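Predicted acyltransferase with acyl-CoA N-acyltransferase domain (Escherichia coli, PDB 4RS2) probably transfers an acyl group from acyl-coenzyme A to an acceptor as a GNAT-family enzyme and, when overexpressed, suppresses small-RNA-mediated silencing. Local coordinates at residues G71-S76 with A91-D96; C148-T153 with V174-H179; A122-L127 with H160-D165. All coordinates share one frame; numbering follows the deposited sequence. Where two conformers were deposited one is given.

Contact 1: residues G71-S76 with A91-D96; sequences GYVAFS and APLAVD. With COA (coenzyme A), chain C.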
loop_
_atom_site.group_PDB
_atom_site.type_symbol
_atom_site.label_atom_id
_atom_site.label_comp_id
_atom_site.label_asym_id
_atom_site.label_seq_id
_atom_site.Cartn_x
_atom_site.Cartn_y
_atom_site.Cartn_z
ATOM N N GLY A 71 9.493 -6.283 5.537
ATOM C CA GLY A 71 8.233 -6.041 4.864
ATOM C C GLY A 71 7.858 -4.589 4.899
ATOM O O GLY A 71 8.273 -3.861 5.803
ATOM N N TYR A 72 7.033 -4.174 3.953
ATOM C CA TYR A 72 6.672 -2.791 3.857
ATOM C C TYR A 72 5.396 -2.569 3.126
ATOM O O TYR A 72 5.113 -3.275 2.139
ATOM C CB TYR A 72 7.768 -2.029 3.116
ATOM C CG TYR A 72 7.595 -0.505 3.097
ATOM C CD1 TYR A 72 7.669 0.246 4.239
ATOM C CD2 TYR A 72 7.400 0.166 1.914
ATOM C CE1 TYR A 72 7.536 1.624 4.205
ATOM C CE2 TYR A 72 7.307 1.543 1.878
ATOM C CZ TYR A 72 7.355 2.268 3.015
ATOM O OH TYR A 72 7.240 3.667 2.946
ATOM N N VAL A 73 4.632 -1.581 3.581
ATOM C CA VAL A 73 3.464 -1.095 2.816
ATOM C C VAL A 73 3.369 0.402 3.007
ATOM O O VAL A 73 3.703 0.916 4.087
ATOM C CB VAL A 73 2.132 -1.775 3.173
ATOM C CG1 VAL A 73 1.730 -1.479 4.625
ATOM C CG2 VAL A 73 1.043 -1.374 2.162
ATOM N N ALA A 74 3.024 1.110 1.922
ATOM C CA ALA A 74 2.903 2.551 1.967
ATOM C C ALA A 74 1.593 3.031 1.338
ATOM O O ALA A 74 0.930 2.349 0.538
ATOM C CB ALA A 74 4.072 3.217 1.263
ATOM N N PHE A 75 1.236 4.241 1.742
ATOM C CA PHE A 75 0.013 4.889 1.324
ATOM C C PHE A 75 0.342 6.331 1.007
ATOM O O PHE A 75 1.166 6.942 1.700
ATOM C CB PHE A 75 -1.014 4.853 2.464
ATOM C CG PHE A 75 -1.366 3.461 2.909
ATOM C CD1 PHE A 75 -2.399 2.754 2.304
ATOM C CD2 PHE A 75 -0.664 2.866 3.946
ATOM C CE1 PHE A 75 -2.730 1.497 2.741
ATOM C CE2 PHE A 75 -0.992 1.574 4.354
ATOM C CZ PHE A 75 -2.011 0.895 3.727
ATOM N N SER A 76 -0.329 6.877 -0.002
ATOM C CA SER A 76 -0.126 8.270 -0.410
ATOM C C SER A 76 -1.482 8.861 -0.764
ATOM O O SER A 76 -2.406 8.091 -1.044
ATOM C CB SER A 76 0.845 8.320 -1.587
ATOM O OG SER A 76 0.407 7.512 -2.629
ATOM N N ALA A 91 0.550 1.506 -2.113
ATOM C CA ALA A 91 1.641 1.086 -2.978
ATOM C C ALA A 91 2.916 1.661 -2.440
ATOM O O ALA A 91 2.926 2.798 -1.975
ATOM C CB ALA A 91 1.457 1.602 -4.413
ATOM N N PRO A 92 3.997 0.893 -2.437
ATOM C CA PRO A 92 4.080 -0.517 -2.792
ATOM C C PRO A 92 3.774 -1.398 -1.601
ATOM O O PRO A 92 3.481 -0.901 -0.508
ATOM C CB PRO A 92 5.555 -0.700 -3.160
ATOM C CG PRO A 92 6.275 0.289 -2.351
ATOM C CD PRO A 92 5.326 1.421 -2.050
ATOM N N LEU A 93 3.781 -2.711 -1.854
ATOM C CA LEU A 93 3.583 -3.743 -0.861
ATOM C C LEU A 93 4.617 -4.796 -1.133
ATOM O O LEU A 93 4.669 -5.359 -2.231
ATOM C CB LEU A 93 2.184 -4.355 -0.967
ATOM C CG LEU A 93 1.924 -5.573 -0.077
ATOM C CD1 LEU A 93 2.029 -5.165 1.374
ATOM C CD2 LEU A 93 0.552 -6.188 -0.379
ATOM N N ALA A 94 5.453 -5.081 -0.147
ATOM C CA ALA A 94 6.528 -6.030 -0.336
ATOM C C ALA A 94 6.870 -6.803 0.909
ATOM O O ALA A 94 6.872 -6.254 1.999
ATOM C CB ALA A 94 7.764 -5.316 -0.842
ATOM N N VAL A 95 7.143 -8.085 0.706
ATOM C CA VAL A 95 7.671 -8.920 1.775
ATOM C C VAL A 95 8.935 -9.604 1.255
ATOM O O VAL A 95 8.963 -10.124 0.124
ATOM C CB VAL A 95 6.624 -9.939 2.242
ATOM C CG1 VAL A 95 7.240 -10.953 3.189
ATOM C CG2 VAL A 95 5.431 -9.229 2.862
ATOM N N ASP A 96 9.992 -9.564 2.082
ATOM C CA ASP A 96 11.268 -10.186 1.726
ATOM C C ASP A 96 11.045 -11.659 1.384
ATOM O O ASP A 96 10.330 -12.337 2.071
ATOM C CB ASP A 96 12.249 -10.048 2.876
ATOM C CG ASP A 96 13.659 -10.479 2.503
ATOM O OD1 ASP A 96 13.868 -11.633 2.058
ATOM O OD2 ASP A 96 14.614 -9.698 2.729
HETATM N N1A COA C . -1.029 -13.832 -6.213
HETATM C C2A COA C . -2.159 -14.129 -5.526
HETATM N N3A COA C . -2.173 -14.312 -4.193
HETATM C C4A COA C . -1.021 -14.167 -3.483
HETATM C C5A COA C . 0.230 -13.848 -4.154
HETATM C C6A COA C . 0.169 -13.670 -5.605
HETATM N N6A COA C . 1.307 -13.353 -6.263
HETATM N N7A COA C . 1.186 -13.788 -3.216
HETATM C C8A COA C . 0.592 -14.046 -2.032
HETATM N N9A COA C . -0.698 -14.305 -2.197
HETATM C C1B COA C . -1.673 -14.592 -1.143
HETATM C C2B COA C . -1.282 -15.686 -0.167
HETATM O O2B COA C . -1.468 -16.997 -0.718
HETATM C C3B COA C . -2.188 -15.367 0.990
HETATM O O3B COA C . -3.517 -15.818 0.703
HETATM P P3B COA C . -4.662 -15.925 1.845
HETATM O O7A COA C . -4.164 -15.209 3.085
HETATM O O8A COA C . -5.901 -15.374 1.259
HETATM O O9A COA C . -4.788 -17.395 2.055
HETATM C C4B COA C . -2.203 -13.839 0.991
HETATM O O4B COA C . -1.767 -13.425 -0.313
HETATM C C5B COA C . -1.301 -13.235 2.047
HETATM O O5B COA C . -0.002 -13.832 1.968
HETATM P P1A COA C . 1.254 -13.365 2.854
HETATM O O1A COA C . 2.013 -14.564 3.337
HETATM O O2A COA C . 0.752 -12.311 3.796
HETATM O O3A COA C . 2.168 -12.602 1.756
HETATM P P2A COA C . 3.480 -13.110 0.987
HETATM O O4A COA C . 4.600 -13.358 1.909
HETATM O O5A COA C . 3.152 -14.256 0.049
HETATM O O6A COA C . 3.814 -11.763 0.170
HETATM C CBP COA C . 3.863 -10.304 -1.763
HETATM C CCP COA C . 3.115 -11.394 -1.020
HETATM C CDP COA C . 3.140 -9.951 -3.056
HETATM C CEP COA C . 3.884 -9.096 -0.843
HETATM C CAP COA C . 5.286 -10.829 -2.041
HETATM O OAP COA C . 5.246 -12.016 -2.865
HETATM C C9P COA C . 6.213 -9.818 -2.668
HETATM O O9P COA C . 6.801 -8.955 -1.995
HETATM N N8P COA C . 6.409 -9.962 -3.979
HETATM C C7P COA C . 7.350 -9.125 -4.702
HETATM C C6P COA C . 6.700 -7.816 -5.089
HETATM C C5P COA C . 5.622 -8.080 -6.112
HETATM O O5P COA C . 4.446 -8.073 -5.798
HETATM N N4P COA C . 6.035 -8.303 -7.352
HETATM C C3P COA C . 5.118 -8.444 -8.468
HETATM C C2P COA C . 5.534 -7.517 -9.610
HETATM S S1P COA C . 4.081 -6.761 -10.387
HETATM O O HOH W 1 1.123 4.946 -2.029
#
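Two donors from the neighbouring strand close on Ala94 O: Tyr72 N makes a hydrogen bond to it at 2.9 Å, while Gly71 CA brings a CA-H...O contact to the same oxygen at 3.2 Å. The pattern returns one step along, where Tyr72 O takes Ala94 N and the CA of Leu93. These are the antiparallel strands 69-80 and 87-95 of the GNAT fold. Their regular pairing breaks at Ala74, whose N is bonded to Pro92 O but whose O is reached by Ala91 N, 2.8 Å away. Two residues of strand 87-95 thus stand opposite one, an arrangement consistent with the beta bulge found in the fourth strand of GNAT enzymes. Pro92 has no N-H to give, and the peptide bond before it is cis. Beside the bulge, a water accepts from Ser76 OG and donates to Ala91 O, and the strands pair again through the backbones of Ser76 and Gly89.

On the face of Val73, Leu93 and Val95, Leu93 lays CD1 against Val73 CB at 3.8 Å. With CG opposite the backbone N (chi1 173°), Leu93 sets that branch carbon 4.1 Å from the pantetheine methyl CEP of coenzyme A. Val95 N then extends the strand pattern to the cofactor with a nearly straight bond, 170°, to O9P at 2.9 Å. On the reverse face, the CD of Pro92 sits 4.0 Å from Ala74 CB.

Helix 104-118 covers Val73 and Leu93 through Leu108 and Val109. Across the sheet, helices 27-37 and 42-53 pack on Tyr72 and Pro92, while the Tyr72 hydroxyl bonds to Glu22; Leu60 and Ala62 of strand 58-63 pair with the other edge of 71-76.

Contact 2: residues C148-T153 with V174-H179; sequences CRWPGT and VEYHEH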
loop_
_atom_site.group_PDB
_atom_site.type_symbol
_atom_site.label_atom_id
_atom_site.label_comp_id
_atom_site.label_asym_id
_atom_site.label_seq_id
_atom_site.Cartn_x
_atom_site.Cartn_y
_atom_site.Cartn_z
ATOM N N CYS A 148 -8.540 5.004 -12.537
ATOM C CA CYS A 148 -7.275 5.721 -12.406
ATOM C C CYS A 148 -6.924 6.241 -13.800
ATOM O O CYS A 148 -7.661 6.014 -14.737
ATOM C CB CYS A 148 -6.164 4.862 -11.829
ATOM S SG CYS A 148 -5.581 3.519 -12.873
ATOM N N ARG A 149 -5.810 6.949 -13.930
ATOM C CA ARG A 149 -5.500 7.624 -15.210
ATOM C C ARG A 149 -4.785 6.795 -16.244
ATOM O O ARG A 149 -4.641 7.244 -17.383
ATOM C CB ARG A 149 -4.641 8.878 -14.947
ATOM C CG ARG A 149 -3.223 8.612 -14.485
ATOM C CD ARG A 149 -2.352 9.869 -14.558
ATOM N NE ARG A 149 -1.901 10.098 -15.931
ATOM C CZ ARG A 149 -1.154 11.126 -16.322
ATOM N NH1 ARG A 149 -0.779 12.056 -15.455
ATOM N NH2 ARG A 149 -0.799 11.232 -17.599
ATOM N N TRP A 150 -4.368 5.586 -15.887
ATOM C CA TRP A 150 -3.498 4.792 -16.753
ATOM C C TRP A 150 -4.244 3.793 -17.568
ATOM O O TRP A 150 -5.278 3.287 -17.131
ATOM C CB TRP A 150 -2.414 4.102 -15.937
ATOM C CG TRP A 150 -1.596 5.111 -15.189
ATOM C CD1 TRP A 150 -0.756 6.017 -15.721
ATOM C CD2 TRP A 150 -1.558 5.300 -13.783
ATOM N NE1 TRP A 150 -0.194 6.786 -14.735
ATOM C CE2 TRP A 150 -0.671 6.354 -13.530
ATOM C CE3 TRP A 150 -2.212 4.701 -12.719
ATOM C CZ2 TRP A 150 -0.397 6.807 -12.238
ATOM C CZ3 TRP A 150 -1.942 5.151 -11.444
ATOM C CH2 TRP A 150 -1.050 6.214 -11.225
ATOM N N PRO A 151 -3.730 3.513 -18.779
ATOM C CA PRO A 151 -4.446 2.564 -19.602
ATOM C C PRO A 151 -4.309 1.138 -19.127
ATOM O O PRO A 151 -3.346 0.792 -18.437
ATOM C CB PRO A 151 -3.796 2.738 -20.999
ATOM C CG PRO A 151 -2.467 3.315 -20.737
ATOM C CD PRO A 151 -2.622 4.164 -19.498
ATOM N N GLY A 152 -5.277 0.312 -19.504
ATOM C CA GLY A 152 -5.258 -1.107 -19.207
ATOM C C GLY A 152 -5.308 -1.439 -17.741
ATOM O O GLY A 152 -4.698 -2.417 -17.315
ATOM N N THR A 153 -6.025 -0.619 -16.970
ATOM C CA THR A 153 -6.145 -0.847 -15.549
ATOM C C THR A 153 -7.557 -1.177 -15.102
ATOM O O THR A 153 -7.794 -1.324 -13.925
ATOM C CB THR A 153 -5.696 0.383 -14.752
ATOM O OG1 THR A 153 -6.447 1.522 -15.205
ATOM C CG2 THR A 153 -4.186 0.610 -14.923
ATOM N N VAL A 174 -9.699 8.946 -10.060
ATOM C CA VAL A 174 -8.940 8.957 -8.838
ATOM C C VAL A 174 -7.516 9.271 -9.265
ATOM O O VAL A 174 -6.903 8.501 -10.001
ATOM C CB VAL A 174 -8.993 7.590 -8.128
ATOM C CG1 VAL A 174 -8.104 7.607 -6.900
ATOM C CG2 VAL A 174 -10.439 7.194 -7.828
ATOM N N GLU A 175 -6.982 10.399 -8.798
ATOM C CA GLU A 175 -5.649 10.837 -9.165
ATOM C C GLU A 175 -4.623 10.620 -8.064
ATOM O O GLU A 175 -4.812 11.059 -6.921
ATOM C CB GLU A 175 -5.689 12.315 -9.534
ATOM C CG GLU A 175 -6.198 12.592 -10.947
ATOM C CD GLU A 175 -5.088 12.747 -11.961
ATOM O OE1 GLU A 175 -4.256 11.845 -12.136
ATOM O OE2 GLU A 175 -5.056 13.799 -12.593
ATOM N N TYR A 176 -3.537 9.937 -8.429
ATOM C CA TYR A 176 -2.410 9.723 -7.521
ATOM C C TYR A 176 -1.478 10.936 -7.693
ATOM O O TYR A 176 -1.620 11.752 -8.605
ATOM C CB TYR A 176 -1.624 8.473 -7.889
ATOM C CG TYR A 176 -2.221 7.121 -7.567
ATOM C CD1 TYR A 176 -3.322 6.638 -8.257
ATOM C CD2 TYR A 176 -1.605 6.270 -6.671
ATOM C CE1 TYR A 176 -3.845 5.370 -7.986
ATOM C CE2 TYR A 176 -2.108 5.011 -6.395
ATOM C CZ TYR A 176 -3.230 4.562 -7.057
ATOM O OH TYR A 176 -3.743 3.318 -6.856
ATOM N N HIS A 177 -0.516 11.060 -6.795
ATOM C CA HIS A 177 0.472 12.103 -6.916
ATOM C C HIS A 177 1.290 11.872 -8.192
ATOM O O HIS A 177 1.445 10.727 -8.664
ATOM C CB HIS A 177 1.376 12.026 -5.729
ATOM C CG HIS A 177 2.327 13.155 -5.656
ATOM N ND1 HIS A 177 3.599 13.085 -6.174
ATOM C CD2 HIS A 177 2.176 14.418 -5.186
ATOM C CE1 HIS A 177 4.210 14.238 -5.981
ATOM N NE2 HIS A 177 3.365 15.063 -5.392
ATOM N N GLU A 178 1.812 12.935 -8.767
ATOM C CA GLU A 178 2.560 12.802 -10.020
ATOM C C GLU A 178 3.785 11.910 -9.933
ATOM O O GLU A 178 4.252 11.437 -10.959
ATOM C CB GLU A 178 2.929 14.178 -10.538
ATOM C CG GLU A 178 3.866 14.939 -9.641
ATOM C CD GLU A 178 4.076 16.345 -10.115
ATOM O OE1 GLU A 178 4.785 16.510 -11.122
ATOM O OE2 GLU A 178 3.542 17.265 -9.469
ATOM N N HIS A 179 4.307 11.649 -8.731
ATOM C CA HIS A 179 5.456 10.756 -8.601
ATOM C C HIS A 179 5.136 9.355 -9.088
ATOM O O HIS A 179 6.043 8.573 -9.389
ATOM C CB HIS A 179 5.982 10.665 -7.157
ATOM C CG HIS A 179 6.715 11.878 -6.699
ATOM N ND1 HIS A 179 7.432 12.690 -7.556
ATOM C CD2 HIS A 179 6.942 12.361 -5.457
ATOM C CE1 HIS A 179 8.001 13.654 -6.865
ATOM N NE2 HIS A 179 7.714 13.484 -5.592
HETATM O O HOH W 2 -4.725 7.826 -11.467
#
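Trp150 and Tyr176 both turn CG away from their own carbonyl carbon and beside the backbone N (chi1 -58° and -75°), which brings the indole and phenol rings together. They meet just past the short parallel pairing of strands 146-147 and 172-175, at the margin of the mixed GNAT sheet. The planes stand at 51° with the centroid of the indole's six-membered ring 5.4 Å from that of the phenol, an oblique meeting. The touching atoms are the outer carbons of the indole: Trp150 CH2 lies 3.8 Å from Tyr176 CD1.

Phe180 extends the aromatic group, meeting the Tyr176 ring and touching Trp150, and Arg188 makes a cation-pi contact with the indole. On the inner side, Tyr176 packs against Val125 and Phe157 of strands 123-127 and 157-161.

Between the backbones, Val174 still bonds directly to Arg147, but beyond this point the link runs through a water. It accepts from Arg149 N at 2.8 Å and donates to Val174 O at 2.7 Å, and its oxygen also lies over one face of Trp150, near the rim.

Contact 3: residues A122-L127 with H160-D165; sequences AAVVTL and HRLADD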
loop_
_atom_site.group_PDB
_atom_site.type_symbol
_atom_site.label_atom_id
_atom_site.label_comp_id
_atom_site.label_asym_id
_atom_site.label_seq_id
_atom_site.Cartn_x
_atom_site.Cartn_y
_atom_site.Cartn_z
ATOM N N ALA A 122 -11.241 7.527 4.651
ATOM C CA ALA A 122 -12.487 6.907 4.215
ATOM C C ALA A 122 -12.385 5.757 3.242
ATOM O O ALA A 122 -13.328 4.972 3.156
ATOM C CB ALA A 122 -13.396 7.965 3.634
ATOM N N ALA A 123 -11.306 5.694 2.463
ATOM C CA ALA A 123 -11.153 4.664 1.458
ATOM C C ALA A 123 -9.697 4.532 1.014
ATOM O O ALA A 123 -8.933 5.490 1.079
ATOM C CB ALA A 123 -12.033 4.942 0.256
ATOM N N VAL A 124 -9.392 3.358 0.490
ATOM C CA VAL A 124 -8.081 3.016 0.006
ATOM C C VAL A 124 -8.202 2.417 -1.375
ATOM O O VAL A 124 -9.006 1.512 -1.581
ATOM C CB VAL A 124 -7.388 1.993 0.921
ATOM C CG1 VAL A 124 -5.987 1.720 0.369
ATOM C CG2 VAL A 124 -7.302 2.544 2.334
ATOM N N VAL A 125 -7.453 2.948 -2.324
ATOM C CA VAL A 125 -7.402 2.326 -3.660
ATOM C C VAL A 125 -6.050 1.662 -3.833
ATOM O O VAL A 125 -5.085 1.992 -3.108
ATOM C CB VAL A 125 -7.660 3.328 -4.819
ATOM C CG1 VAL A 125 -8.997 3.995 -4.636
ATOM C CG2 VAL A 125 -6.564 4.388 -4.922
ATOM N N THR A 126 -5.979 0.746 -4.781
ATOM C CA THR A 126 -4.712 0.129 -5.123
ATOM C C THR A 126 -4.800 -0.422 -6.541
ATOM O O THR A 126 -5.888 -0.570 -7.112
ATOM C CB THR A 126 -4.302 -0.976 -4.119
ATOM O OG1 THR A 126 -2.901 -1.245 -4.228
ATOM C CG2 THR A 126 -5.107 -2.293 -4.358
ATOM N N LEU A 127 -3.636 -0.662 -7.121
ATOM C CA LEU A 127 -3.517 -1.180 -8.476
ATOM C C LEU A 127 -2.682 -2.437 -8.436
ATOM O O LEU A 127 -1.508 -2.402 -8.051
ATOM C CB LEU A 127 -2.868 -0.129 -9.364
ATOM C CG LEU A 127 -2.803 -0.458 -10.848
ATOM C CD1 LEU A 127 -4.202 -0.443 -11.468
ATOM C CD2 LEU A 127 -1.956 0.594 -11.537
ATOM N N HIS A 160 -11.071 -0.315 -1.464
ATOM C CA HIS A 160 -11.502 -0.863 -0.182
ATOM C C HIS A 160 -12.042 0.302 0.641
ATOM O O HIS A 160 -11.299 1.177 1.031
ATOM C CB HIS A 160 -10.331 -1.520 0.564
ATOM C CG HIS A 160 -10.743 -2.429 1.690
ATOM N ND1 HIS A 160 -11.599 -2.050 2.702
ATOM C CD2 HIS A 160 -10.388 -3.713 1.967
ATOM C CE1 HIS A 160 -11.784 -3.072 3.532
ATOM N NE2 HIS A 160 -11.040 -4.081 3.121
ATOM N N ARG A 161 -13.338 0.300 0.920
ATOM C CA ARG A 161 -13.923 1.345 1.731
ATOM C C ARG A 161 -13.475 1.153 3.167
ATOM O O ARG A 161 -13.248 0.018 3.598
ATOM C CB ARG A 161 -15.446 1.239 1.684
ATOM C CG ARG A 161 -16.046 0.070 2.440
ATOM C CD ARG A 161 -17.510 -0.055 2.078
ATOM N NE ARG A 161 -17.644 -0.642 0.750
ATOM C CZ ARG A 161 -18.804 -0.953 0.169
ATOM N NH1 ARG A 161 -19.974 -0.655 0.775
ATOM N NH2 ARG A 161 -18.799 -1.531 -1.047
ATOM N N LEU A 162 -13.394 2.243 3.915
ATOM C CA LEU A 162 -13.108 2.170 5.347
ATOM C C LEU A 162 -14.350 2.449 6.198
ATOM O O LEU A 162 -14.301 2.300 7.417
ATOM C CB LEU A 162 -11.985 3.109 5.716
ATOM C CG LEU A 162 -10.664 2.777 4.999
ATOM C CD1 LEU A 162 -9.556 3.731 5.436
ATOM C CD2 LEU A 162 -10.264 1.337 5.312
ATOM N N ALA A 163 -15.430 2.880 5.562
ATOM C CA ALA A 163 -16.719 3.125 6.209
ATOM C C ALA A 163 -17.706 2.541 5.225
ATOM O O ALA A 163 -17.437 2.539 4.018
ATOM C CB ALA A 163 -16.960 4.608 6.413
ATOM N N ASP A 164 -18.858 2.078 5.694
ATOM C CA ASP A 164 -19.725 1.352 4.806
ATOM C C ASP A 164 -20.282 2.158 3.638
ATOM O O ASP A 164 -20.503 1.625 2.535
ATOM C CB ASP A 164 -20.857 0.660 5.537
ATOM C CG ASP A 164 -21.196 -0.660 4.882
ATOM O OD1 ASP A 164 -20.258 -1.490 4.753
ATOM O OD2 ASP A 164 -22.367 -0.865 4.470
ATOM N N ASP A 165 -20.474 3.441 3.865
ATOM C CA ASP A 165 -21.054 4.301 2.853
ATOM C C ASP A 165 -20.026 5.168 2.163
ATOM O O ASP A 165 -20.406 6.083 1.447
ATOM C CB ASP A 165 -22.132 5.206 3.475
ATOM C CG ASP A 165 -21.575 6.193 4.511
ATOM O OD1 ASP A 165 -20.336 6.257 4.719
ATOM O OD2 ASP A 165 -22.402 6.909 5.133
#
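His160 and Val124 grip each other twice through their backbones. His160 N gives its hydrogen to Val124 O at 2.8 Å, and Val124 N returns a bond to His160 O at 2.9 Å. This hydrogen-bonded antiparallel pair joins strand 123-127 to strand 157-161, which in GNAT enzymes is the late strand that lies beside the fifth one. A third bond, Leu162 N to Ala122 O at 2.8 Å, carries the pairing past the ends of both strands. Here the donor rides above the carbonyl plane by 47°, consistent with the chain starting to leave the sheet.

Side chains of 160-165 bond to carbonyls of the same segment. His160 ND1 donates at 2.8 Å to Arg161 O, which lies in the imidazole plane, and this helps fix the ring's rotation. Arg161 reaches forward with NH1 to Asp164 O, 2.9 Å away, and its NH2 has a salt bridge to Glu139 of the adjacent strand 139-140.

Packing follows. Leu162 leans its CB on Ala122 O at 3.4 Å and, with CG beside its own backbone N (chi1 -61°), sends CD1 obliquely across to Val124 CG2 at 4.0 Å. Leu116 of helix 104-118 touches both residues, and Leu113 of that helix covers Val124 and His160; the imidazole also meets Phe138 edge-to-face. On the other face, Ala123 CB sits beside the backbone of Arg161.

The cross-strand grip is therefore almost wholly main-chain, with one apolar pair beneath it. The polar side chains work chiefly within 160-165, which probably helps define the course of the chain as it leaves the sheet.

All three contacts reach one mixed sheet, in which strands 87-95 and 123-127, neighbours running parallel, connect contact 1 to contact 3. Their centres are 17 Å apart, yet Phe75 CE1 touches Val124 CG1 at 4.0 Å. Contacts 2 and 3, 16 Å between centres, meet directly: Tyr176 OH packs on Val125 CG2 at 3.6 Å, and Thr153 lies against Leu127. Contacts 1 and 2 do not touch, their nearest atoms being about 5 Å apart. Of the three, contact 1 is the one that touches coenzyme A, whose other bonds include the backbone N atoms of Gly101 and Gly103. The side chain of Tyr176 is about 13 Å from the bound coenzyme A, as is that of His160.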